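Local structure of Tll1590 protein (Thermosynechococcus elongatus, 6LDQ) at residues 8-13 against 31-36; 47-52 against 66-71; 71-76 against 91-96. The protein belongs to the GT-B clan of glycosyltransferases, its modelled chain forming a Rossmann-like alpha/beta domain. All blocks are in the same frame, centred on the assembly; numbering follows the deposited sequence.

Interaction 1: 8-13 against 31-36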
loop_
_atom_site.group_PDB
_atom_site.type_symbol
_atom_site.label_atom_id
_atom_site.label_comp_id
_atom_site.label_asym_id
_atom_site.label_seq_id
_atom_site.Cartn_x
_atom_site.Cartn_y
_atom_site.Cartn_z
ATOM N N ILE A 8 4.463 -10.475 2.064
ATOM C CA ILE A 8 4.325 -9.057 1.644
ATOM C C ILE A 8 3.009 -8.518 2.199
ATOM O O ILE A 8 2.111 -9.258 2.333
ATOM C CB ILE A 8 4.404 -8.868 0.126
ATOM C CG1 ILE A 8 3.190 -9.431 -0.592
ATOM C CG2 ILE A 8 5.709 -9.323 -0.473
ATOM C CD1 ILE A 8 3.219 -9.132 -2.032
ATOM N N ALA A 9 2.996 -7.245 2.523
ATOM C CA ALA A 9 1.824 -6.572 3.045
ATOM C C ALA A 9 1.407 -5.502 2.057
ATOM O O ALA A 9 2.243 -4.701 1.618
ATOM C CB ALA A 9 2.093 -5.954 4.422
ATOM N N LEU A 10 0.130 -5.516 1.689
ATOM C CA LEU A 10 -0.498 -4.400 0.994
ATOM C C LEU A 10 -1.340 -3.651 2.021
ATOM O O LEU A 10 -1.975 -4.265 2.887
ATOM C CB LEU A 10 -1.369 -4.874 -0.177
ATOM C CG LEU A 10 -0.732 -5.217 -1.542
ATOM C CD1 LEU A 10 0.509 -6.074 -1.444
ATOM C CD2 LEU A 10 -1.764 -5.840 -2.480
ATOM N N ILE A 11 -1.314 -2.327 1.954
ATOM C CA ILE A 11 -2.038 -1.511 2.920
ATOM C C ILE A 11 -2.941 -0.543 2.172
ATOM O O ILE A 11 -2.472 0.194 1.299
ATOM C CB ILE A 11 -1.087 -0.730 3.844
ATOM C CG1 ILE A 11 -0.328 -1.684 4.755
ATOM C CG2 ILE A 11 -1.874 0.260 4.701
ATOM C CD1 ILE A 11 0.821 -1.024 5.448
ATOM N N SER A 12 -4.236 -0.552 2.527
ATOM C CA SER A 12 -5.276 0.341 2.039
ATOM C C SER A 12 -6.159 0.695 3.245
ATOM O O SER A 12 -7.233 0.122 3.448
ATOM C CB SER A 12 -6.089 -0.293 0.919
ATOM O OG SER A 12 -7.044 0.611 0.405
ATOM N N VAL A 13 -5.695 1.661 4.045
ATOM C CA VAL A 13 -6.459 2.165 5.190
ATOM C C VAL A 13 -7.934 2.266 4.833
ATOM O O VAL A 13 -8.789 1.661 5.493
ATOM C CB VAL A 13 -5.931 3.526 5.660
ATOM C CG1 VAL A 13 -6.704 3.980 6.924
ATOM C CG2 VAL A 13 -4.427 3.479 5.903
ATOM N N ILE A 31 -11.206 -0.948 -4.161
ATOM C CA ILE A 31 -11.150 -2.362 -4.516
ATOM C C ILE A 31 -9.775 -2.698 -5.090
ATOM O O ILE A 31 -9.487 -3.860 -5.426
ATOM C CB ILE A 31 -12.286 -2.716 -5.497
ATOM C CG1 ILE A 31 -12.495 -1.590 -6.521
ATOM C CG2 ILE A 31 -13.578 -2.970 -4.742
ATOM C CD1 ILE A 31 -11.448 -1.524 -7.623
ATOM N N TYR A 32 -8.938 -1.659 -5.195
ATOM C CA TYR A 32 -7.634 -1.786 -5.841
ATOM C C TYR A 32 -6.786 -2.842 -5.156
ATOM O O TYR A 32 -6.179 -3.694 -5.818
ATOM C CB TYR A 32 -6.905 -0.439 -5.833
ATOM C CG TYR A 32 -5.525 -0.482 -6.471
ATOM C CD1 TYR A 32 -5.367 -0.289 -7.835
ATOM C CD2 TYR A 32 -4.386 -0.720 -5.705
ATOM C CE1 TYR A 32 -4.105 -0.327 -8.428
ATOM C CE2 TYR A 32 -3.128 -0.772 -6.281
ATOM C CZ TYR A 32 -2.992 -0.569 -7.644
ATOM O OH TYR A 32 -1.735 -0.622 -8.216
ATOM N N VAL A 33 -6.734 -2.801 -3.825
ATOM C CA VAL A 33 -5.833 -3.668 -3.083
ATOM C C VAL A 33 -6.387 -5.086 -3.006
ATOM O O VAL A 33 -5.661 -6.062 -3.243
ATOM C CB VAL A 33 -5.570 -3.072 -1.689
ATOM C CG1 VAL A 33 -5.126 -4.140 -0.729
ATOM C CG2 VAL A 33 -4.514 -1.989 -1.809
ATOM N N ARG A 34 -7.681 -5.218 -2.699
ATOM C CA ARG A 34 -8.297 -6.540 -2.613
ATOM C C ARG A 34 -8.064 -7.346 -3.886
ATOM O O ARG A 34 -7.683 -8.521 -3.834
ATOM C CB ARG A 34 -9.794 -6.410 -2.338
ATOM C CG ARG A 34 -10.393 -7.653 -1.695
ATOM C CD ARG A 34 -11.379 -8.345 -2.616
ATOM N NE ARG A 34 -11.643 -9.726 -2.204
ATOM C CZ ARG A 34 -12.597 -10.486 -2.730
ATOM N NH1 ARG A 34 -13.372 -9.998 -3.693
ATOM N NH2 ARG A 34 -12.779 -11.728 -2.303
ATOM N N GLN A 35 -8.284 -6.728 -5.044
ATOM C CA GLN A 35 -8.134 -7.482 -6.279
ATOM C C GLN A 35 -6.669 -7.741 -6.585
ATOM O O GLN A 35 -6.307 -8.845 -7.001
ATOM C CB GLN A 35 -8.828 -6.752 -7.423
ATOM C CG GLN A 35 -10.347 -6.737 -7.268
ATOM C CD GLN A 35 -11.057 -6.491 -8.578
ATOM O OE1 GLN A 35 -11.277 -7.419 -9.359
ATOM N NE2 GLN A 35 -11.416 -5.235 -8.833
ATOM N N LEU A 36 -5.809 -6.746 -6.361
ATOM C CA LEU A 36 -4.381 -6.927 -6.608
ATOM C C LEU A 36 -3.819 -8.099 -5.804
ATOM O O LEU A 36 -3.223 -9.023 -6.371
ATOM C CB LEU A 36 -3.628 -5.634 -6.291
ATOM C CG LEU A 36 -2.109 -5.659 -6.465
ATOM C CD1 LEU A 36 -1.714 -5.790 -7.960
ATOM C CD2 LEU A 36 -1.475 -4.442 -5.844
#
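V33 spreads its two methyls over L10 and S12, one on each. CG1 stands anti to the backbone N (chi1 157°) and lies 3.9 Å from L10 CB, while V33 CG2 presses on S12 CB at 3.6 Å. One turn on along helix 32-42, L36 meets L10 through a single methyl: its CD2 is 3.7 Å from L10 CD2, and the two side chains cross at about a right angle. L10 is thus touched at its root by V33 and at its branch by L36. S12 meets V33 through CB, the hydroxyl making no hydrogen bond across the contact. The axes of the strand and of the helix segment run roughly antiparallel, at 152°, and approach to 8.9 Å. M49 of the neighbouring strand also touches L10 and V33, and N112 on strand 108-112 reaches S12 and V33. Between these two segments the contact is purely van der Waals; a polar tie from the helix to the sheet comes from Y32 OH to T134 OG1. The first helix of the alpha/beta domain therefore rests on its first strand here by apolar packing, with no bond between them to fix direction.

Interaction 2: 47-52 against 66-71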
loop_
_atom_site.group_PDB
_atom_site.type_symbol
_atom_site.label_atom_id
_atom_site.label_comp_id
_atom_site.label_asym_id
_atom_site.label_seq_id
_atom_site.Cartn_x
_atom_site.Cartn_y
_atom_site.Cartn_z
ATOM N N VAL A 47 0.419 -12.950 0.600
ATOM C CA VAL A 47 -0.100 -11.579 0.669
ATOM C C VAL A 47 -1.030 -11.400 1.869
ATOM O O VAL A 47 -2.094 -12.029 1.931
ATOM C CB VAL A 47 -0.871 -11.192 -0.602
ATOM C CG1 VAL A 47 -1.359 -9.724 -0.484
ATOM C CG2 VAL A 47 -0.055 -11.455 -1.864
ATOM N N ASP A 48 -0.684 -10.455 2.749
ATOM C CA ASP A 48 -1.551 -9.953 3.811
ATOM C C ASP A 48 -1.947 -8.524 3.435
ATOM O O ASP A 48 -1.074 -7.668 3.308
ATOM C CB ASP A 48 -0.827 -9.955 5.165
ATOM C CG ASP A 48 -0.646 -11.382 5.765
ATOM O OD1 ASP A 48 -1.436 -12.271 5.416
ATOM O OD2 ASP A 48 0.273 -11.573 6.588
ATOM N N MET A 49 -3.244 -8.280 3.249
ATOM C CA MET A 49 -3.780 -6.957 2.948
ATOM C C MET A 49 -4.441 -6.395 4.202
ATOM O O MET A 49 -5.211 -7.100 4.860
ATOM C CB MET A 49 -4.798 -7.035 1.805
ATOM C CG MET A 49 -4.206 -7.377 0.433
ATOM S SD MET A 49 -5.490 -7.958 -0.694
ATOM C CE MET A 49 -5.681 -9.609 -0.025
ATOM N N PHE A 50 -4.137 -5.139 4.536
ATOM C CA PHE A 50 -4.645 -4.499 5.748
ATOM C C PHE A 50 -5.519 -3.306 5.372
ATOM O O PHE A 50 -5.121 -2.466 4.546
ATOM C CB PHE A 50 -3.504 -4.032 6.672
ATOM C CG PHE A 50 -2.611 -5.150 7.171
ATOM C CD1 PHE A 50 -1.627 -5.713 6.350
ATOM C CD2 PHE A 50 -2.756 -5.639 8.465
ATOM C CE1 PHE A 50 -0.812 -6.751 6.829
ATOM C CE2 PHE A 50 -1.945 -6.675 8.941
ATOM C CZ PHE A 50 -0.973 -7.229 8.117
ATOM N N THR A 51 -6.712 -3.253 5.960
ATOM C CA THR A 51 -7.594 -2.104 5.875
ATOM C C THR A 51 -8.159 -1.874 7.273
ATOM O O THR A 51 -7.935 -2.670 8.196
ATOM C CB THR A 51 -8.691 -2.315 4.801
ATOM O OG1 THR A 51 -9.478 -1.112 4.651
ATOM C CG2 THR A 51 -9.600 -3.510 5.135
ATOM N N ARG A 52 -8.848 -0.748 7.455
ATOM C CA ARG A 52 -9.424 -0.453 8.752
ATOM C C ARG A 52 -10.761 -1.166 8.923
ATOM O O ARG A 52 -11.472 -1.451 7.953
ATOM C CB ARG A 52 -9.612 1.065 8.944
ATOM C CG ARG A 52 -10.639 1.700 7.999
ATOM C CD ARG A 52 -10.700 3.241 8.214
ATOM N NE ARG A 52 -10.699 3.531 9.638
ATOM C CZ ARG A 52 -11.800 3.795 10.333
ATOM N NH1 ARG A 52 -12.963 3.848 9.704
ATOM N NH2 ARG A 52 -11.737 4.011 11.648
ATOM N N PRO A 66 -4.930 -20.055 0.837
ATOM C CA PRO A 66 -3.923 -20.431 1.843
ATOM C C PRO A 66 -2.827 -19.405 2.095
ATOM O O PRO A 66 -2.216 -19.414 3.168
ATOM C CB PRO A 66 -3.321 -21.722 1.267
ATOM C CG PRO A 66 -4.424 -22.323 0.487
ATOM C CD PRO A 66 -5.227 -21.178 -0.079
ATOM N N HIS A 67 -2.542 -18.530 1.130
ATOM C CA HIS A 67 -1.506 -17.527 1.340
ATOM C C HIS A 67 -2.006 -16.119 1.053
ATOM O O HIS A 67 -1.191 -15.235 0.790
ATOM C CB HIS A 67 -0.270 -17.828 0.490
ATOM C CG HIS A 67 0.146 -19.265 0.521
ATOM N ND1 HIS A 67 -0.123 -20.135 -0.512
ATOM C CD2 HIS A 67 0.823 -19.979 1.450
ATOM C CE1 HIS A 67 0.365 -21.328 -0.218
ATOM N NE2 HIS A 67 0.946 -21.261 0.968
ATOM N N CYS A 68 -3.320 -15.893 1.109
ATOM C CA CYS A 68 -3.894 -14.582 0.824
ATOM C C CYS A 68 -5.026 -14.307 1.807
ATOM O O CYS A 68 -5.976 -15.089 1.895
ATOM C CB CYS A 68 -4.409 -14.519 -0.623
ATOM S SG CYS A 68 -5.311 -13.002 -1.034
ATOM N N ARG A 69 -4.941 -13.190 2.532
ATOM C CA ARG A 69 -5.996 -12.813 3.462
ATOM C C ARG A 69 -6.084 -11.294 3.572
ATOM O O ARG A 69 -5.126 -10.576 3.279
ATOM C CB ARG A 69 -5.759 -13.404 4.853
ATOM C CG ARG A 69 -4.402 -13.094 5.420
ATOM C CD ARG A 69 -4.055 -13.959 6.644
ATOM N NE ARG A 69 -2.817 -13.488 7.256
ATOM C CZ ARG A 69 -2.489 -13.636 8.535
ATOM N NH1 ARG A 69 -3.301 -14.271 9.372
ATOM N NH2 ARG A 69 -1.334 -13.159 8.971
ATOM N N THR A 70 -7.243 -10.825 4.020
ATOM C CA THR A 70 -7.443 -9.434 4.426
ATOM C C THR A 70 -7.500 -9.384 5.946
ATOM O O THR A 70 -8.176 -10.211 6.571
ATOM C CB THR A 70 -8.733 -8.854 3.835
ATOM O OG1 THR A 70 -8.718 -9.010 2.420
ATOM C CG2 THR A 70 -8.891 -7.342 4.170
ATOM N N ILE A 71 -6.784 -8.430 6.535
ATOM C CA ILE A 71 -6.792 -8.192 7.974
ATOM C C ILE A 71 -7.419 -6.822 8.226
ATOM O O ILE A 71 -7.003 -5.818 7.627
ATOM C CB ILE A 71 -5.366 -8.285 8.548
ATOM C CG1 ILE A 71 -4.912 -9.755 8.599
ATOM C CG2 ILE A 71 -5.312 -7.663 9.921
ATOM C CD1 ILE A 71 -3.408 -9.954 8.471
HETATM O O HOH W 1 -1.089 -14.413 3.538
#
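V47 and R69 begin the pairing of two parallel strands: V47 N donates to H67 O and R69 N to V47 O. M49 continues it, its N bonded to R69 O and its O taking the N-H of I71 at 2.7 Å, and T51 N donates to I71 O, the pairing running on to L73. On one face D48 and R69 form a salt bridge. The guanidinium comes side-on, NE to OD1 at 2.6 Å and NH2 to OD2 at 3.3 Å; both oxygens lie in its plane yet are met from above the carboxylate, the two planes being 50° apart. Farther along that face I71 lies beside F50, pointing the same way, with its CG2 3.6 Å from F50 CD2. The other face carries M49, whose chain bends at chi3 (-76°) and brings CE to 3.6 Å from C68 SG.

Around this shell, Y106 hydroxyl bonds D48 OD2, a water probably donates to D48 OD1, and F97 and Y100 stand edge-to-face with the F50 ring. H64 takes up T70 OG1. Strand 47-52 lies between 8-11 and 68-73, parallel pairing of a Rossmann-like sheet. Held by R69 and Y106, the buried carboxylate is probably stabilised as the anion.

Interaction 3: 71-76 against 91-96; sequences IRLQAG and PKFVEA
L73 crosses F93 at about a right angle and sets one methyl over the face of its ring. CD1 sits 3.9 Å from the ring centroid, 18° off the normal, a CH-pi contact; its closest ring atom is F93 CZ at 3.7 Å, which places the methyl toward the rim. The phenyl reaches this position because F93 CG stands anti to the backbone N (chi1 -165°), carrying the ring from the helix toward the sheet, where F50 also touches it. At the other end of the same leucine, CB meets the A96 methyl, L73 CB to A96 CB being 3.8 Å, so that L73 bears on two residues a turn apart on the helix. A75 comes in against the helix backbone itself: its CB is 3.5 Å from F93 N, and the same methyl lies 3.8 Å from F93 CB. Beyond it the aliphatic part of K92 runs past the chain, with K92 CD 3.7 Å from G76 N. A phi of 85° at G76 suits a glycine, since a CB would crowd the preceding carbonyl. F97 and Y100, later on helix 90-104, extend the cover over L73, and V119 of helix 113-126 packs on F93. Strand, loop and returning helix, leading on to parallel strand 108-112, give the strand-to-helix packing of a beta-alpha-beta crossover in the Rossmann-like domain of GT-B glycosyltransferases.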
loop_
_atom_site.group_PDB
_atom_site.type_symbol
_atom_site.label_atom_id
_atom_site.label_comp_id
_atom_site.label_asym_id
_atom_site.label_seq_id
_atom_site.Cartn_x
_atom_site.Cartn_y
_atom_site.Cartn_z
ATOM N N ILE A 71 -6.784 -8.430 6.535
ATOM C CA ILE A 71 -6.792 -8.192 7.974
ATOM C C ILE A 71 -7.419 -6.822 8.226
ATOM O O ILE A 71 -7.003 -5.818 7.627
ATOM C CB ILE A 71 -5.366 -8.285 8.548
ATOM C CG1 ILE A 71 -4.912 -9.755 8.599
ATOM C CG2 ILE A 71 -5.312 -7.663 9.921
ATOM C CD1 ILE A 71 -3.408 -9.954 8.471
ATOM N N ARG A 72 -8.446 -6.781 9.071
ATOM C CA ARG A 72 -9.132 -5.528 9.383
ATOM C C ARG A 72 -8.699 -5.068 10.768
ATOM O O ARG A 72 -8.874 -5.790 11.759
ATOM C CB ARG A 72 -10.649 -5.689 9.288
ATOM C CG ARG A 72 -11.100 -6.041 7.886
ATOM C CD ARG A 72 -12.580 -6.328 7.782
ATOM N NE ARG A 72 -13.374 -5.108 7.855
ATOM C CZ ARG A 72 -13.606 -4.304 6.825
ATOM N NH1 ARG A 72 -13.102 -4.594 5.634
ATOM N NH2 ARG A 72 -14.341 -3.206 6.992
ATOM N N LEU A 73 -8.109 -3.885 10.834
ATOM C CA LEU A 73 -7.503 -3.417 12.061
ATOM C C LEU A 73 -8.426 -2.397 12.700
ATOM O O LEU A 73 -9.009 -1.558 12.009
ATOM C CB LEU A 73 -6.131 -2.795 11.809
ATOM C CG LEU A 73 -5.062 -3.641 11.100
ATOM C CD1 LEU A 73 -3.950 -2.738 10.605
ATOM C CD2 LEU A 73 -4.506 -4.715 12.038
ATOM N N GLN A 74 -8.592 -2.504 14.011
ATOM C CA GLN A 74 -9.291 -1.454 14.735
ATOM C C GLN A 74 -8.364 -0.249 14.807
ATOM O O GLN A 74 -7.282 -0.313 15.401
ATOM C CB GLN A 74 -9.716 -1.928 16.117
ATOM C CG GLN A 74 -10.468 -0.855 16.892
ATOM C CD GLN A 74 -11.211 -1.404 18.101
ATOM O OE1 GLN A 74 -11.264 -2.620 18.321
ATOM N NE2 GLN A 74 -11.788 -0.505 18.895
ATOM N N ALA A 75 -8.758 0.839 14.149
ATOM C CA ALA A 75 -7.905 2.023 14.106
ATOM C C ALA A 75 -8.823 3.233 13.928
ATOM O O ALA A 75 -9.181 3.601 12.808
ATOM C CB ALA A 75 -6.878 1.916 12.995
ATOM N N GLY A 76 -9.209 3.836 15.049
ATOM C CA GLY A 76 -10.222 4.858 15.033
ATOM C C GLY A 76 -11.603 4.241 15.088
ATOM O O GLY A 76 -11.761 3.018 15.182
ATOM N N PRO A 91 -2.079 7.248 13.084
ATOM C CA PRO A 91 -1.215 6.757 14.172
ATOM C C PRO A 91 -1.739 5.494 14.838
ATOM O O PRO A 91 -0.936 4.657 15.275
ATOM C CB PRO A 91 -1.187 7.935 15.162
ATOM C CG PRO A 91 -1.376 9.134 14.308
ATOM C CD PRO A 91 -2.324 8.703 13.210
ATOM N N LYS A 92 -3.061 5.343 14.940
ATOM C CA LYS A 92 -3.622 4.117 15.484
ATOM C C LYS A 92 -3.480 2.972 14.488
ATOM O O LYS A 92 -3.209 1.830 14.884
ATOM C CB LYS A 92 -5.089 4.319 15.865
ATOM C CG LYS A 92 -5.331 5.427 16.902
ATOM C CD LYS A 92 -6.805 5.818 16.988
ATOM C CE LYS A 92 -7.214 6.106 18.425
ATOM N NZ LYS A 92 -8.598 6.676 18.529
ATOM N N PHE A 93 -3.666 3.262 13.192
ATOM C CA PHE A 93 -3.471 2.232 12.166
ATOM C C PHE A 93 -2.031 1.754 12.142
ATOM O O PHE A 93 -1.766 0.556 11.950
ATOM C CB PHE A 93 -3.895 2.753 10.795
ATOM C CG PHE A 93 -4.072 1.675 9.758
ATOM C CD1 PHE A 93 -2.975 1.120 9.125
ATOM C CD2 PHE A 93 -5.334 1.241 9.407
ATOM C CE1 PHE A 93 -3.133 0.122 8.169
ATOM C CE2 PHE A 93 -5.508 0.251 8.454
ATOM C CZ PHE A 93 -4.409 -0.304 7.831
ATOM N N VAL A 94 -1.088 2.663 12.365
ATOM C CA VAL A 94 0.322 2.290 12.399
ATOM C C VAL A 94 0.605 1.346 13.563
ATOM O O VAL A 94 1.321 0.348 13.409
ATOM C CB VAL A 94 1.209 3.547 12.464
ATOM C CG1 VAL A 94 2.587 3.197 12.977
ATOM C CG2 VAL A 94 1.290 4.244 11.080
ATOM N N GLU A 95 0.053 1.648 14.746
ATOM C CA GLU A 95 0.255 0.804 15.926
ATOM C C GLU A 95 -0.368 -0.578 15.746
ATOM O O GLU A 95 0.227 -1.594 16.137
ATOM C CB GLU A 95 -0.343 1.484 17.175
ATOM C CG GLU A 95 -0.903 0.482 18.218
ATOM C CD GLU A 95 -1.492 1.143 19.469
ATOM O OE1 GLU A 95 -1.817 2.349 19.426
ATOM O OE2 GLU A 95 -1.638 0.448 20.495
ATOM N N ALA A 96 -1.586 -0.631 15.204
ATOM C CA ALA A 96 -2.246 -1.908 14.970
ATOM C C ALA A 96 -1.475 -2.754 13.965
ATOM O O ALA A 96 -1.348 -3.978 14.131
ATOM C CB ALA A 96 -3.670 -1.666 14.478
#

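The three contacts share one sheet, where strand 47-52 lies between 8-11 and 68-73. Interactions 1 and 2, with centres about 8 Å apart, join by probable backbone hydrogen bonds, L10 O to F50 N and S12 N to F50 O, both 2.9 Å. Interaction 3 continues the strand of interaction 2, sharing I71; T51 O meets L73 N at 2.9 Å, and R52 NH2 reaches A75 O at 2.8 Å. Helices 32-42 and 90-104 pack on the two faces of the sheet: M49 touches V33 on one, F50 touches F93 on the other. Although interactions 1 and 3 lie about 15 Å apart between centres, I11 CG2 still meets F93 CE1 at 3.7 Å.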